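ABC-type branched-chain amino acid transport systems periplasmic component-like protein (Thermomonospora curvata, PDB 4N03) probably binds fatty acids such as palmitic acid outside the cytoplasmic membrane as the substrate-binding component of an ABC transporter. Local coordinates at residues E296-K301 against D305-G310. Residues are numbered along the deposited sequence; the frame is centred on the assembly and turned at random. Where two conformers were deposited one is given.
Sequences EAYSKK and DPLDSG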
loop_
_atom_site.group_PDB
_atom_site.type_symbol
_atom_site.label_atom_id
_atom_site.label_comp_id
_atom_site.label_asym_id
_atom_site.label_seq_id
_atom_site.Cartn_x
_atom_site.Cartn_y
_atom_site.Cartn_z
ATOM N N GLU A 296 0.643 4.932 -20.142
ATOM C CA GLU A 296 1.193 5.740 -21.210
ATOM C C GLU A 296 1.801 7.044 -20.717
ATOM O O GLU A 296 2.928 7.417 -21.058
ATOM C CB GLU A 296 0.112 6.022 -22.282
ATOM C CG GLU A 296 -0.206 4.750 -23.064
ATOM C CD GLU A 296 -1.482 4.764 -23.897
ATOM O OE1 GLU A 296 -2.232 5.766 -23.868
ATOM O OE2 GLU A 296 -1.733 3.732 -24.582
ATOM N N ALA A 297 1.063 7.692 -19.805
ATOM C CA ALA A 297 1.561 8.948 -19.275
ATOM C C ALA A 297 2.848 8.797 -18.465
ATOM O O ALA A 297 3.814 9.581 -18.542
ATOM C CB ALA A 297 0.498 9.667 -18.500
ATOM N N TYR A 298 2.865 7.793 -17.584
ATOM C CA TYR A 298 4.045 7.553 -16.772
ATOM C C TYR A 298 5.245 7.145 -17.606
ATOM O O TYR A 298 6.353 7.603 -17.361
ATOM C CB TYR A 298 3.746 6.557 -15.670
ATOM C CG TYR A 298 4.862 6.368 -14.674
ATOM C CD1 TYR A 298 5.899 5.503 -14.892
ATOM C CD2 TYR A 298 4.807 7.035 -13.428
ATOM C CE1 TYR A 298 6.892 5.324 -13.967
ATOM C CE2 TYR A 298 5.787 6.856 -12.482
ATOM C CZ TYR A 298 6.842 6.024 -12.750
ATOM O OH TYR A 298 7.806 5.844 -11.805
ATOM N N SER A 299 5.032 6.204 -18.519
ATOM C CA SER A 299 6.105 5.772 -19.433
ATOM C C SER A 299 6.728 6.935 -20.225
ATOM O O SER A 299 7.944 6.987 -20.452
ATOM C CB SER A 299 5.564 4.742 -20.427
ATOM O OG SER A 299 5.209 3.543 -19.783
ATOM N N LYS A 300 5.870 7.868 -20.633
ATOM C CA LYS A 300 6.347 9.055 -21.362
ATOM C C LYS A 300 7.239 9.926 -20.491
ATOM O O LYS A 300 8.315 10.368 -20.910
ATOM C CB LYS A 300 5.176 9.889 -21.884
ATOM C CG LYS A 300 5.584 11.058 -22.781
ATOM C CD LYS A 300 4.379 11.673 -23.480
ATOM C CE LYS A 300 4.757 12.906 -24.307
ATOM N NZ LYS A 300 3.583 13.792 -24.515
ATOM N N LYS A 301 6.842 10.139 -19.239
ATOM C CA LYS A 301 7.586 11.026 -18.356
ATOM C C LYS A 301 8.846 10.365 -17.825
ATOM O O LYS A 301 9.882 11.027 -17.647
ATOM C CB LYS A 301 6.704 11.476 -17.181
ATOM C CG LYS A 301 7.394 12.353 -16.161
ATOM C CD LYS A 301 7.766 13.733 -16.678
ATOM C CE LYS A 301 8.499 14.542 -15.621
ATOM N NZ LYS A 301 9.039 15.819 -16.172
ATOM N N ASP A 305 12.145 3.950 -15.930
ATOM C CA ASP A 305 11.702 3.423 -14.625
ATOM C C ASP A 305 10.550 2.476 -14.869
ATOM O O ASP A 305 9.474 2.889 -15.236
ATOM C CB ASP A 305 11.259 4.539 -13.686
ATOM C CG ASP A 305 12.390 5.416 -13.246
ATOM O OD1 ASP A 305 13.428 4.873 -12.752
ATOM O OD2 ASP A 305 12.231 6.643 -13.368
ATOM N N PRO A 306 10.747 1.209 -14.603
ATOM C CA PRO A 306 9.710 0.266 -14.962
ATOM C C PRO A 306 8.352 0.580 -14.325
ATOM O O PRO A 306 8.285 1.033 -13.210
ATOM C CB PRO A 306 10.266 -1.063 -14.425
ATOM C CG PRO A 306 11.744 -0.890 -14.482
ATOM C CD PRO A 306 11.957 0.535 -14.083
ATOM N N LEU A 307 7.296 0.361 -15.069
ATOM C CA LEU A 307 5.960 0.416 -14.522
ATOM C C LEU A 307 5.806 -0.653 -13.446
ATOM O O LEU A 307 6.379 -1.728 -13.560
ATOM C CB LEU A 307 4.908 0.217 -15.598
ATOM C CG LEU A 307 4.821 1.324 -16.643
ATOM C CD1 LEU A 307 3.942 0.851 -17.761
ATOM C CD2 LEU A 307 4.262 2.604 -16.058
ATOM N N ASP A 308 5.025 -0.387 -12.382
ATOM C CA ASP A 308 4.779 -1.328 -11.316
ATOM C C ASP A 308 3.526 -0.908 -10.594
ATOM O O ASP A 308 2.919 0.118 -10.909
ATOM C CB ASP A 308 6.003 -1.469 -10.407
ATOM C CG ASP A 308 6.353 -0.234 -9.628
ATOM O OD1 ASP A 308 5.441 0.537 -9.257
ATOM O OD2 ASP A 308 7.562 -0.055 -9.332
ATOM N N SER A 309 3.131 -1.693 -9.599
ATOM C CA SER A 309 1.862 -1.454 -8.932
ATOM C C SER A 309 1.970 -0.233 -7.999
ATOM O O SER A 309 0.962 0.367 -7.646
ATOM C CB SER A 309 1.413 -2.716 -8.238
ATOM O OG SER A 309 1.091 -3.712 -9.195
ATOM N N GLY A 310 3.189 0.186 -7.637
ATOM C CA GLY A 310 3.383 1.415 -6.923
ATOM C C GLY A 310 3.011 2.649 -7.727
ATOM O O GLY A 310 2.571 3.668 -7.183
HETATM O O HOH W 1 8.766 3.373 -11.733
#
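Y298 and S299, on the last turns of helix 289-301, pack against D305 and L307 of the extended connection that leads into helix 309-330, a contact between a helix end and the link to the next helix in a periplasmic binding protein fold of the leucine-binding family. The chain turns back on itself here, with the CA atoms of S299 and L307 7.3 Å apart. Ring, methyl and backbone carbonyl contacts join the two sides, together with one water. With CG anti to the backbone N (chi1 -173°), the Y298 ring is carried out from the helix to lie beside L307 and the D305 carbonyl. The L307 side chain runs antiparallel to that of Y298, and its CD2 meets Y298 CD1 at 3.5 Å, an approach oblique to the ring. The other methyl of L307, CD1, lies 3.6 Å from S299 OG, a hydroxyl hydrogen-bonded to the carbonyl of A295 in its own helix. L307 thus spreads its two branches over neighbouring helix residues. Further along the ring, the carbonyl oxygen of D305 lies level with the ring, off its rim, 3.8 Å from Y298 CE1.

The phenol end is polar and well supplied with partners. Y298 OH hydrogen-bonds to Q55 of helix 47-66, which also binds D305 OD2, while D305 OD1 forms a salt bridge with K51; that helix therefore ties the two sides together. Beyond L307, D308 is the N-cap of helix 309-330: its OD1 accepts a weak bond from G310 N and another from V311 N. G310, in the first turn of that helix, touches the palmitic acid. Between the phenol and the connection, a water lies 2.7 Å from Y298 OH and donates to the carbonyl oxygen of P306 at 2.8 Å.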